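Protein pid-3 (Caenorhabditis elegans, PDB 7OCX) takes part in piRNA (21U RNA) biogenesis as a subunit of the PETISCO complex, in which its RNA recognition motif domain forms a complex with TOFU-6. Local coordinates at residues Met14-Tyr20 with Gln47-Leu53; Asn25-Ile29 with Gly40-Thr44; Ala62-Asn67 with Gln78-Leu82. All coordinates share one frame; numbering follows the deposited sequence.

Contact 1. Residues Met14-Tyr20 with Gln47-Leu53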
ATOM      1  N   MET B  14      -2.778 -18.655  -1.359  1.00 34.04           N
ATOM      2  CA  MET B  14      -1.416 -18.218  -1.095  1.00 33.38           C
ATOM      3  C   MET B  14      -0.673 -17.856  -2.356  1.00 39.25           C
ATOM      4  O   MET B  14      -0.903 -18.409  -3.439  1.00 41.00           O
ATOM      5  CB  MET B  14      -0.668 -19.307  -0.308  1.00 34.77           C
ATOM      6  CG  MET B  14      -1.099 -19.250   1.146  1.00 49.92           C
ATOM      7  SD  MET B  14      -1.069 -20.823   1.996  1.00 73.43           S
ATOM      8  CE  MET B  14       0.219 -21.698   1.134  1.00 60.70           C
ATOM      9  N   LEU B  15       0.213 -16.887  -2.202  1.00 34.96           N
ATOM     10  CA  LEU B  15       1.098 -16.514  -3.283  1.00 36.10           C
ATOM     11  C   LEU B  15       2.503 -16.342  -2.737  1.00 39.21           C
ATOM     12  O   LEU B  15       2.719 -16.213  -1.527  1.00 38.15           O
ATOM     13  CB  LEU B  15       0.610 -15.250  -3.982  1.00 39.88           C
ATOM     14  CG  LEU B  15       0.520 -13.929  -3.209  1.00 39.45           C
ATOM     15  CD1 LEU B  15       1.884 -13.368  -2.963  1.00 38.25           C
ATOM     16  CD2 LEU B  15      -0.307 -13.014  -4.078  1.00 45.76           C
ATOM     17  N   LYS B  16       3.453 -16.412  -3.657  1.00 34.41           N
ATOM     18  CA  LYS B  16       4.857 -16.116  -3.432  1.00 37.18           C
ATOM     19  C   LYS B  16       5.154 -14.760  -4.037  1.00 41.19           C
ATOM     20  O   LYS B  16       4.720 -14.473  -5.153  1.00 41.34           O
ATOM     21  CB  LYS B  16       5.782 -17.147  -4.092  1.00 41.49           C
ATOM     22  CG  LYS B  16       5.717 -18.558  -3.555  1.00 54.12           C
ATOM     23  CD  LYS B  16       6.978 -19.345  -3.956  1.00 60.62           C
ATOM     24  CE  LYS B  16       6.713 -20.853  -4.062  1.00 74.45           C
ATOM     25  NZ  LYS B  16       7.464 -21.529  -5.171  1.00 73.00           N
ATOM     26  N   ILE B  17       5.881 -13.926  -3.307  1.00 37.19           N
ATOM     27  CA  ILE B  17       6.309 -12.624  -3.809  1.00 35.22           C
ATOM     28  C   ILE B  17       7.784 -12.443  -3.471  1.00 35.02           C
ATOM     29  O   ILE B  17       8.226 -12.809  -2.377  1.00 37.31           O
ATOM     30  CB  ILE B  17       5.441 -11.486  -3.231  1.00 40.81           C
ATOM     31  CG1 ILE B  17       5.918 -10.127  -3.757  1.00 41.09           C
ATOM     32  CG2 ILE B  17       5.421 -11.526  -1.697  1.00 35.73           C
ATOM     33  CD1 ILE B  17       4.875  -9.048  -3.605  1.00 37.90           C
ATOM     34  N   SER B  18       8.556 -11.908  -4.420  1.00 36.11           N
ATOM     35  CA  SER B  18       9.991 -11.758  -4.219  1.00 40.22           C
ATOM     36  C   SER B  18      10.471 -10.587  -5.068  1.00 40.30           C
ATOM     37  O   SER B  18       9.759 -10.113  -5.959  1.00 40.85           O
ATOM     38  CB  SER B  18      10.753 -13.039  -4.573  1.00 45.78           C
ATOM     39  OG  SER B  18      10.616 -13.409  -5.936  1.00 46.36           O
ATOM     40  N   GLY B  19      11.663 -10.078  -4.732  1.00 40.54           N
ATOM     41  CA  GLY B  19      12.304  -9.044  -5.512  1.00 35.44           C
ATOM     42  C   GLY B  19      12.223  -7.645  -4.940  1.00 36.26           C
ATOM     43  O   GLY B  19      12.912  -6.758  -5.462  1.00 31.11           O
ATOM     44  N   TYR B  20      11.397  -7.425  -3.912  1.00 31.52           N
ATOM     45  CA  TYR B  20      11.245  -6.127  -3.299  1.00 34.28           C
ATOM     46  C   TYR B  20      12.449  -5.797  -2.434  1.00 30.65           C
ATOM     47  O   TYR B  20      13.300  -6.644  -2.170  1.00 32.67           O
ATOM     48  CB  TYR B  20       9.972  -6.085  -2.460  1.00 28.44           C
ATOM     49  CG  TYR B  20       9.822  -7.267  -1.532  1.00 33.45           C
ATOM     50  CD1 TYR B  20      10.554  -7.372  -0.362  1.00 31.05           C
ATOM     51  CD2 TYR B  20       8.986  -8.332  -1.878  1.00 34.49           C
ATOM     52  CE1 TYR B  20      10.419  -8.478   0.485  1.00 32.61           C
ATOM     53  CE2 TYR B  20       8.856  -9.449  -1.049  1.00 33.47           C
ATOM     54  CZ  TYR B  20       9.574  -9.514   0.131  1.00 36.11           C
ATOM     55  OH  TYR B  20       9.428 -10.598   0.953  1.00 35.76           O
ATOM     56  N   GLN B  47      14.234 -10.749   0.706  1.00 34.33           N
ATOM     57  CA  GLN B  47      13.474 -10.232  -0.426  1.00 38.95           C
ATOM     58  C   GLN B  47      12.434 -11.217  -0.945  1.00 36.42           C
ATOM     59  O   GLN B  47      12.139 -11.226  -2.146  1.00 38.44           O
ATOM     60  CB  GLN B  47      14.407  -9.839  -1.570  1.00 41.68           C
ATOM     61  CG  GLN B  47      15.556  -8.950  -1.168  1.00 37.53           C
ATOM     62  CD  GLN B  47      16.411  -8.581  -2.345  1.00 39.36           C
ATOM     63  OE1 GLN B  47      17.509  -9.112  -2.507  1.00 42.18           O
ATOM     64  NE2 GLN B  47      15.928  -7.654  -3.171  1.00 39.73           N
ATOM     65  N   SER B  48      11.875 -12.053  -0.072  1.00 37.86           N
ATOM     66  CA  SER B  48      10.853 -12.992  -0.505  1.00 35.33           C
ATOM     67  C   SER B  48       9.946 -13.342   0.663  1.00 35.37           C
ATOM     68  O   SER B  48      10.375 -13.377   1.826  1.00 34.08           O
ATOM     69  CB  SER B  48      11.445 -14.296  -1.097  1.00 38.31           C
ATOM     70  OG  SER B  48      12.178 -15.049  -0.148  1.00 40.80           O
ATOM     71  N   ALA B  49       8.691 -13.642   0.334  1.00 32.86           N
ATOM     72  CA  ALA B  49       7.740 -14.057   1.350  1.00 37.05           C
ATOM     73  C   ALA B  49       6.660 -14.915   0.714  1.00 38.08           C
ATOM     74  O   ALA B  49       6.529 -14.995  -0.514  1.00 37.00           O
ATOM     75  CB  ALA B  49       7.117 -12.849   2.051  1.00 37.23           C
ATOM     76  N   VAL B  50       5.903 -15.594   1.569  1.00 38.22           N
ATOM     77  CA  VAL B  50       4.685 -16.282   1.165  1.00 37.06           C
ATOM     78  C   VAL B  50       3.516 -15.579   1.852  1.00 34.37           C
ATOM     79  O   VAL B  50       3.574 -15.314   3.059  1.00 39.05           O
ATOM     80  CB  VAL B  50       4.729 -17.780   1.513  1.00 38.85           C
ATOM     81  CG1 VAL B  50       3.349 -18.352   1.240  1.00 37.52           C
ATOM     82  CG2 VAL B  50       5.807 -18.534   0.715  1.00 42.56           C
ATOM     83  N   VAL B  51       2.470 -15.261   1.094  1.00 34.42           N
ATOM     84  CA  VAL B  51       1.398 -14.387   1.573  1.00 34.44           C
ATOM     85  C   VAL B  51       0.080 -15.118   1.426  1.00 40.34           C
ATOM     86  O   VAL B  51      -0.193 -15.693   0.369  1.00 38.75           O
ATOM     87  CB  VAL B  51       1.353 -13.058   0.793  1.00 31.30           C
ATOM     88  CG1 VAL B  51       0.186 -12.218   1.243  1.00 34.64           C
ATOM     89  CG2 VAL B  51       2.676 -12.365   0.916  1.00 35.98           C
ATOM     90  N   ALA B  52      -0.743 -15.079   2.465  1.00 36.59           N
ATOM     91  CA  ALA B  52      -2.110 -15.576   2.381  1.00 36.16           C
ATOM     92  C   ALA B  52      -3.029 -14.379   2.164  1.00 36.75           C
ATOM     93  O   ALA B  52      -3.057 -13.460   2.987  1.00 33.56           O
ATOM     94  CB  ALA B  52      -2.496 -16.354   3.636  1.00 38.69           C
ATOM     95  N   LEU B  53      -3.711 -14.360   1.027  1.00 32.63           N
ATOM     96  CA  LEU B  53      -4.741 -13.388   0.714  1.00 33.21           C
ATOM     97  C   LEU B  53      -6.096 -13.996   1.042  1.00 34.24           C
ATOM     98  O   LEU B  53      -6.206 -15.161   1.413  1.00 38.22           O
ATOM     99  CB  LEU B  53      -4.659 -12.949  -0.745  1.00 32.77           C
ATOM    100  CG  LEU B  53      -3.390 -12.304  -1.307  1.00 29.27           C
ATOM    101  CD1 LEU B  53      -3.628 -11.944  -2.746  1.00 34.78           C
ATOM    102  CD2 LEU B  53      -3.045 -11.070  -0.483  1.00 33.16           C
TER
HETATM  103  O   HOH W   1      10.647 -10.635   3.085  1.00 36.45           O

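Contact 2. Residues Asn25-Ile29 with Gly40-Thr44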
ATOM      1  N   ASN B  25       9.455  -4.834   5.977  1.00 35.99           N
ATOM      2  CA  ASN B  25       8.896  -5.683   7.014  1.00 35.38           C
ATOM      3  C   ASN B  25       7.554  -6.209   6.518  1.00 32.49           C
ATOM      4  O   ASN B  25       7.115  -5.925   5.395  1.00 30.35           O
ATOM      5  CB  ASN B  25       8.750  -4.957   8.356  1.00 34.16           C
ATOM      6  CG  ASN B  25       7.869  -3.725   8.271  1.00 31.75           C
ATOM      7  OD1 ASN B  25       7.024  -3.614   7.379  1.00 31.62           O
ATOM      8  ND2 ASN B  25       7.989  -2.839   9.264  1.00 32.58           N
ATOM      9  N   THR B  26       6.872  -6.975   7.367  1.00 33.05           N
ATOM     10  CA  THR B  26       5.640  -7.593   6.889  1.00 36.35           C
ATOM     11  C   THR B  26       4.602  -6.560   6.484  1.00 29.27           C
ATOM     12  O   THR B  26       3.870  -6.756   5.512  1.00 29.80           O
ATOM     13  CB  THR B  26       5.068  -8.559   7.922  1.00 33.11           C
ATOM     14  OG1 THR B  26       4.760  -7.869   9.131  1.00 42.43           O
ATOM     15  CG2 THR B  26       6.069  -9.644   8.207  1.00 42.62           C
ATOM     16  N   PHE B  27       4.498  -5.448   7.222  1.00 28.85           N
ATOM     17  CA  PHE B  27       3.544  -4.443   6.819  1.00 28.48           C
ATOM     18  C   PHE B  27       3.901  -3.863   5.457  1.00 30.48           C
ATOM     19  O   PHE B  27       3.018  -3.572   4.645  1.00 28.84           O
ATOM     20  CB  PHE B  27       3.510  -3.344   7.867  1.00 27.52           C
ATOM     21  CG  PHE B  27       2.873  -3.759   9.157  1.00 29.56           C
ATOM     22  CD1 PHE B  27       1.547  -4.101   9.202  1.00 30.98           C
ATOM     23  CD2 PHE B  27       3.588  -3.778  10.315  1.00 32.02           C
ATOM     24  CE1 PHE B  27       0.940  -4.425  10.390  1.00 33.45           C
ATOM     25  CE2 PHE B  27       2.986  -4.121  11.517  1.00 35.04           C
ATOM     26  CZ  PHE B  27       1.659  -4.439  11.548  1.00 33.56           C
ATOM     27  N   GLY B  28       5.194  -3.701   5.188  1.00 30.94           N
ATOM     28  CA  GLY B  28       5.604  -3.152   3.909  1.00 30.56           C
ATOM     29  C   GLY B  28       5.288  -4.082   2.751  1.00 29.51           C
ATOM     30  O   GLY B  28       4.942  -3.619   1.660  1.00 29.90           O
ATOM     31  N   ILE B  29       5.405  -5.392   2.977  1.00 29.52           N
ATOM     32  CA  ILE B  29       5.018  -6.380   1.972  1.00 29.60           C
ATOM     33  C   ILE B  29       3.520  -6.293   1.723  1.00 33.06           C
ATOM     34  O   ILE B  29       3.065  -6.278   0.576  1.00 29.54           O
ATOM     35  CB  ILE B  29       5.461  -7.784   2.424  1.00 32.10           C
ATOM     36  CG1 ILE B  29       6.993  -7.867   2.503  1.00 28.75           C
ATOM     37  CG2 ILE B  29       4.891  -8.857   1.480  1.00 33.58           C
ATOM     38  CD1 ILE B  29       7.487  -9.067   3.229  1.00 34.14           C
ATOM     39  N   GLY B  40      -2.126 -13.063   6.253  1.00 35.71           N
ATOM     40  CA  GLY B  40      -0.954 -13.583   6.918  1.00 38.86           C
ATOM     41  C   GLY B  40       0.242 -13.489   6.008  1.00 34.95           C
ATOM     42  O   GLY B  40       0.097 -13.552   4.790  1.00 33.24           O
ATOM     43  N   ILE B  41       1.420 -13.305   6.576  1.00 37.98           N
ATOM     44  CA  ILE B  41       2.640 -13.236   5.788  1.00 37.57           C
ATOM     45  C   ILE B  41       3.718 -14.022   6.509  1.00 41.34           C
ATOM     46  O   ILE B  41       3.951 -13.812   7.703  1.00 43.44           O
ATOM     47  CB  ILE B  41       3.125 -11.791   5.555  1.00 36.00           C
ATOM     48  CG1 ILE B  41       2.056 -10.977   4.831  1.00 37.87           C
ATOM     49  CG2 ILE B  41       4.443 -11.838   4.790  1.00 39.18           C
ATOM     50  CD1 ILE B  41       2.430  -9.503   4.610  1.00 40.22           C
ATOM     51  N   THR B  42       4.393 -14.902   5.772  1.00 38.94           N
ATOM     52  CA  THR B  42       5.562 -15.620   6.260  1.00 42.41           C
ATOM     53  C   THR B  42       6.775 -15.185   5.447  1.00 40.86           C
ATOM     54  O   THR B  42       6.863 -15.469   4.250  1.00 39.72           O
ATOM     55  CB  THR B  42       5.359 -17.127   6.164  1.00 41.32           C
ATOM     56  OG1 THR B  42       4.219 -17.512   6.938  1.00 46.87           O
ATOM     57  CG2 THR B  42       6.571 -17.856   6.684  1.00 46.55           C
ATOM     58  N   ILE B  43       7.711 -14.501   6.098  1.00 38.84           N
ATOM     59  CA  ILE B  43       8.939 -14.102   5.432  1.00 42.78           C
ATOM     60  C   ILE B  43       9.812 -15.329   5.213  1.00 42.36           C
ATOM     61  O   ILE B  43       9.930 -16.205   6.087  1.00 41.56           O
ATOM     62  CB  ILE B  43       9.645 -13.013   6.259  1.00 41.38           C
ATOM     63  CG1 ILE B  43       8.889 -11.686   6.088  1.00 43.55           C
ATOM     64  CG2 ILE B  43      11.087 -12.824   5.833  1.00 39.25           C
ATOM     65  CD1 ILE B  43       9.411 -10.526   6.919  1.00 46.04           C
ATOM     66  N   THR B  44      10.389 -15.421   4.020  1.00 41.79           N
ATOM     67  CA  THR B  44      11.203 -16.564   3.614  1.00 38.83           C
ATOM     68  C   THR B  44      12.598 -16.126   3.206  1.00 42.68           C
ATOM     69  O   THR B  44      13.394 -16.955   2.760  1.00 49.71           O
ATOM     70  CB  THR B  44      10.537 -17.308   2.454  1.00 42.85           C
ATOM     71  OG1 THR B  44      10.501 -16.458   1.304  1.00 41.26           O
ATOM     72  CG2 THR B  44       9.127 -17.723   2.836  1.00 42.69           C
TER

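Contact 3. Residues Ala62-Asn67 with Gln78-Leu82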
ATOM      1  N   ALA B  62      -3.793 -10.418  -7.934  1.00 32.36           N
ATOM      2  CA  ALA B  62      -2.509  -9.919  -7.451  1.00 32.65           C
ATOM      3  C   ALA B  62      -1.375 -10.373  -8.354  1.00 31.16           C
ATOM      4  O   ALA B  62      -0.449  -9.610  -8.626  1.00 32.34           O
ATOM      5  CB  ALA B  62      -2.252 -10.380  -6.013  1.00 32.34           C
ATOM      6  N   VAL B  63      -1.404 -11.628  -8.804  1.00 34.49           N
ATOM      7  CA  VAL B  63      -0.396 -12.065  -9.766  1.00 33.20           C
ATOM      8  C   VAL B  63      -0.450 -11.201 -11.021  1.00 33.25           C
ATOM      9  O   VAL B  63       0.577 -10.703 -11.506  1.00 36.03           O
ATOM     10  CB  VAL B  63      -0.579 -13.560 -10.100  1.00 36.19           C
ATOM     11  CG1 VAL B  63       0.398 -13.977 -11.213  1.00 40.73           C
ATOM     12  CG2 VAL B  63      -0.398 -14.421  -8.855  1.00 36.27           C
ATOM     13  N   GLN B  64      -1.654 -10.985 -11.553  1.00 33.70           N
ATOM     14  CA  GLN B  64      -1.780 -10.201 -12.776  1.00 39.77           C
ATOM     15  C   GLN B  64      -1.300  -8.774 -12.558  1.00 38.86           C
ATOM     16  O   GLN B  64      -0.627  -8.204 -13.422  1.00 39.18           O
ATOM     17  CB  GLN B  64      -3.233 -10.261 -13.246  1.00 49.34           C
ATOM     18  CG  GLN B  64      -3.656  -9.365 -14.399  1.00 63.59           C
ATOM     19  CD  GLN B  64      -5.096  -9.661 -14.849  1.00 65.57           C
ATOM     20  OE1 GLN B  64      -6.047  -9.022 -14.389  1.00 66.80           O
ATOM     21  NE2 GLN B  64      -5.256 -10.651 -15.722  1.00 63.49           N
ATOM     22  N   ASP B  65      -1.615  -8.186 -11.394  1.00 35.86           N
ATOM     23  CA  ASP B  65      -1.268  -6.785 -11.169  1.00 35.13           C
ATOM     24  C   ASP B  65       0.227  -6.591 -10.928  1.00 38.41           C
ATOM     25  O   ASP B  65       0.782  -5.537 -11.276  1.00 38.51           O
ATOM     26  CB  ASP B  65      -1.992  -6.204  -9.948  1.00 36.52           C
ATOM     27  CG  ASP B  65      -3.469  -5.946 -10.163  1.00 44.71           C
ATOM     28  OD1 ASP B  65      -3.976  -6.143 -11.279  1.00 44.24           O
ATOM     29  OD2 ASP B  65      -4.115  -5.535  -9.151  1.00 43.63           O
ATOM     30  N   PHE B  66       0.877  -7.544 -10.237  1.00 34.81           N
ATOM     31  CA  PHE B  66       2.192  -7.295  -9.658  1.00 35.52           C
ATOM     32  C   PHE B  66       3.315  -8.128 -10.245  1.00 32.35           C
ATOM     33  O   PHE B  66       4.461  -7.702 -10.177  1.00 31.66           O
ATOM     34  CB  PHE B  66       2.150  -7.510  -8.132  1.00 34.43           C
ATOM     35  CG  PHE B  66       1.117  -6.672  -7.445  1.00 32.14           C
ATOM     36  CD1 PHE B  66       1.072  -5.286  -7.637  1.00 38.55           C
ATOM     37  CD2 PHE B  66       0.145  -7.265  -6.660  1.00 36.32           C
ATOM     38  CE1 PHE B  66       0.091  -4.514  -7.048  1.00 37.53           C
ATOM     39  CE2 PHE B  66      -0.839  -6.485  -6.051  1.00 37.31           C
ATOM     40  CZ  PHE B  66      -0.874  -5.127  -6.255  1.00 33.86           C
ATOM     41  N   ASN B  67       3.041  -9.257 -10.888  1.00 33.70           N
ATOM     42  CA  ASN B  67       4.151  -9.977 -11.486  1.00 33.78           C
ATOM     43  C   ASN B  67       4.829  -9.158 -12.579  1.00 33.72           C
ATOM     44  O   ASN B  67       4.180  -8.665 -13.510  1.00 37.97           O
ATOM     45  CB  ASN B  67       3.691 -11.303 -12.068  1.00 36.60           C
ATOM     46  CG  ASN B  67       4.848 -12.215 -12.354  1.00 37.68           C
ATOM     47  OD1 ASN B  67       5.786 -12.321 -11.569  1.00 39.37           O
ATOM     48  ND2 ASN B  67       4.814 -12.849 -13.506  1.00 38.79           N
ATOM     49  N   GLN B  78       8.497 -10.508  -8.597  1.00 38.26           N
ATOM     50  CA  GLN B  78       8.090 -11.802  -9.128  1.00 37.95           C
ATOM     51  C   GLN B  78       6.970 -12.270  -8.206  1.00 42.76           C
ATOM     52  O   GLN B  78       7.153 -12.315  -6.982  1.00 39.77           O
ATOM     53  CB  GLN B  78       9.282 -12.766  -9.160  1.00 43.63           C
ATOM     54  CG  GLN B  78       8.913 -14.235  -9.364  1.00 62.27           C
ATOM     55  CD  GLN B  78      10.063 -15.090  -9.903  1.00 78.82           C
ATOM     56  OE1 GLN B  78      11.240 -14.790  -9.693  1.00 69.95           O
ATOM     57  NE2 GLN B  78       9.715 -16.166 -10.607  1.00 93.72           N
ATOM     58  N   VAL B  79       5.783 -12.503  -8.771  1.00 38.25           N
ATOM     59  CA  VAL B  79       4.593 -12.876  -8.006  1.00 35.57           C
ATOM     60  C   VAL B  79       3.984 -14.091  -8.683  1.00 37.26           C
ATOM     61  O   VAL B  79       3.797 -14.089  -9.903  1.00 39.24           O
ATOM     62  CB  VAL B  79       3.568 -11.726  -7.926  1.00 38.41           C
ATOM     63  CG1 VAL B  79       2.401 -12.107  -7.002  1.00 37.21           C
ATOM     64  CG2 VAL B  79       4.236 -10.440  -7.422  1.00 35.34           C
ATOM     65  N   SER B  80       3.703 -15.137  -7.910  1.00 36.06           N
ATOM     66  CA  SER B  80       3.140 -16.351  -8.474  1.00 39.01           C
ATOM     67  C   SER B  80       2.227 -17.009  -7.450  1.00 42.10           C
ATOM     68  O   SER B  80       2.437 -16.903  -6.245  1.00 37.43           O
ATOM     69  CB  SER B  80       4.228 -17.351  -8.923  1.00 42.23           C
ATOM     70  OG  SER B  80       5.006 -17.799  -7.823  1.00 47.87           O
ATOM     71  N   SER B  81       1.204 -17.691  -7.941  1.00 47.57           N
ATOM     72  CA  SER B  81       0.333 -18.444  -7.057  1.00 41.67           C
ATOM     73  C   SER B  81       1.010 -19.744  -6.656  1.00 43.28           C
ATOM     74  O   SER B  81       1.763 -20.341  -7.423  1.00 45.27           O
ATOM     75  CB  SER B  81      -0.993 -18.752  -7.735  1.00 45.38           C
ATOM     76  OG  SER B  81      -0.759 -19.553  -8.872  1.00 53.75           O
ATOM     77  N   LEU B  82       0.764 -20.149  -5.411  1.00 44.93           N
ATOM     78  CA  LEU B  82       1.318 -21.389  -4.889  1.00 48.01           C
ATOM     79  C   LEU B  82       0.669 -22.603  -5.534  1.00 45.92           C
ATOM     80  O   LEU B  82       1.299 -23.661  -5.648  1.00 55.14           O
ATOM     81  CB  LEU B  82       1.117 -21.448  -3.377  1.00 48.83           C
ATOM     82  CG  LEU B  82       2.360 -21.825  -2.587  1.00 58.81           C
ATOM     83  CD1 LEU B  82       3.454 -20.802  -2.812  1.00 61.11           C
ATOM     84  CD2 LEU B  82       2.096 -21.924  -1.113  1.00 60.49           C
TER

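Contact 1. Residues Met14-Tyr20 with Gln47-Leu53
Gln47 meets Gly19 and Tyr20 just beyond the paired strands. Gln47 O accepts from Gly19 N at 2.9 Å. The extended side chain reaches back, and Gln47 NE2 donates to Tyr20 O at 3.0 Å. Tyr20 O lies in the Gln47 amide plane, but NE2 stands 40° out of the Tyr20 carbonyl plane. Gln47 O also sits over one face of the Tyr20 ring, toward its rim. With CG between the backbone N and carbonyl carbon (chi1 48°), the ring turns in over the start of strand 48-53. A water lies at the Tyr20 ring edge, in its plane, and within hydrogen-bonding distance of Ser48 O. Ser48 CB rests on Ser18 CB, while Ser48 OG is hydrogen-bonded to Thr44 OG1. Ala49 pairs with Ile17 by two backbone bonds, and the Ile17 N to Ala49 O bond measures 3.1 Å. Val50 pairs with Lys16 across a non-hydrogen-bonded position. Val51 pairs with Leu15, and Val51 N to Leu15 O is 2.8 Å. Its side chain lies beside Leu15, with Val51 CB 3.8 Å from Leu15 CD1. Val51 CG2 meets Ile17 CG2 at 3.9 Å. Ala52 CB packs against Met14 CG, and Leu53 CD1 closes on Leu15 CD2 at 3.7 Å. These are the two central strands of an RRM sheet. Leu15, Ile17, Ala49 and Val51 form its apolar face, covered by the helices. The other face carries Met14, Lys16, Ser18, Ser48, Val50 and Ala52, without the aromatic side chains that canonical RRMs present to RNA there.

Contact 2. Residues Asn25-Ile29 with Gly40-Thr44
Thr26 and Ile41 bring the two backbones closest, with Thr26 CA and Ile41 CA 6.5 Å apart. Residues 26-29 are the first turn of helix 26-32. Residues 40-44 belong to strand 38-45, an outer strand of the sheet within this chain. Asn25 is the N-cap of the helix. Asn25 OD1 accepts from Gly28 N at 2.9 Å, and its carbonyl O accepts from Ile29 N in the first helical bond. With its CG between the backbone N and the carbonyl carbon (chi1 59°), the Asn25 amide folds back over the helix start. Asn25 ND2 hydrogen-bonds to Val38 O of the second subunit, another copy of this protein.

In the RRM fold this helix links strand 14-18 to strand 38-45. The two strands run parallel, with strand 48-53 between them, so the unit is a split beta-alpha-beta crossover. The helix start lies over the outer part of the sheet.

The side chains alternate along the strand. Ile41 and Ile43 point to the helix, and Thr42 points away. Ile41 is extended, with CD1 continuing the chain (chi2 177°). Ile41 CD1 pushes under the helix and comes 3.2 Å from Thr26 O, a tight approach. Ile41 CD1 also lies 4.0 Å from Ile29 CG2. Ile29 divides its two branches between the strand residues. CG2 goes to Ile41, and Ile29 CD1 meets Ile43 CG1 at 4.1 Å. Thr26 and Ile43 cross at about a right angle, methyl against methyl, with Thr26 CG2 3.7 Å from Ile43 CD1. Ile29 and Ile41 both continue inward onto Ala49 of the next strand. On the outer flank, Phe27 of the second subunit packs on both Thr26 and Ile41.

Contact 3. Residues Ala62-Asn67 with Gln78-Leu82
Phe66 touches Val79 through its CB, not its ring, with Phe66 CB 3.7 Å from Val79 CG2. One ring face has Asp65 CB over its centre. The ring itself leads away from the strand, toward Leu33 and Tyr36. The other flat group is the Asn67 amide, which comes close to the backbone of Val79. Asn67 OD1 accepts from Val79 N at 2.8 Å, nearly straight at 173°. The donor is tilted 31° from the plane of the amide carbonyl. Having CG anti to the backbone N (chi1 -165°) carries the amide across to the strand.

Val79 points toward the helix and splits its methyls. CG2 goes to Phe66, while Val79 CG1 lies 4.1 Å from Val63 CG2. Val63 lies along the strand backbone: Val63 CG1 is 3.6 Å from Val79 O, and CG2 lies by the Ser80-Ser81 peptide. Segments 62-66 and 78-81 run nearly antiparallel, with axes 7.4 Å apart. They belong to helix 56-66 and strand 75-81, the second helix and last long strand of the RRM fold. On another side of the helix, Asp65 packs on Lys42 of the TOFU-6 chain.

Gln78 and Ser80 use their backbones to pair with strand 14-18. Asn67, the first residue past the helix, supplies a side-chain acceptor to the intervening Val79 N-H. This bond satisfies that N-H and ties the helix end to the strand, beside the packing of Val63, Phe66 and Val79.

How the contacts relate
All three contacts reach the same antiparallel sheet. Contact 1 joins its two middle strands and lies about 3 Å from the centre of the chain. Contact 2 sets helix 26-32 on strand 38-45, and contact 3 sets helix 56-66 on strand 75-81. Their centres lie about 8 and 9 Å from that of contact 1, and about 15 Å from each other, on opposite sides of the chain's centre. Along the chain, contact 2 is nested inside the loop closed by contact 1, and contact 3 follows. The RRM thus has a helix on each half of its sheet. The second subunit approaches at contact 2, and TOFU-6 at contact 3.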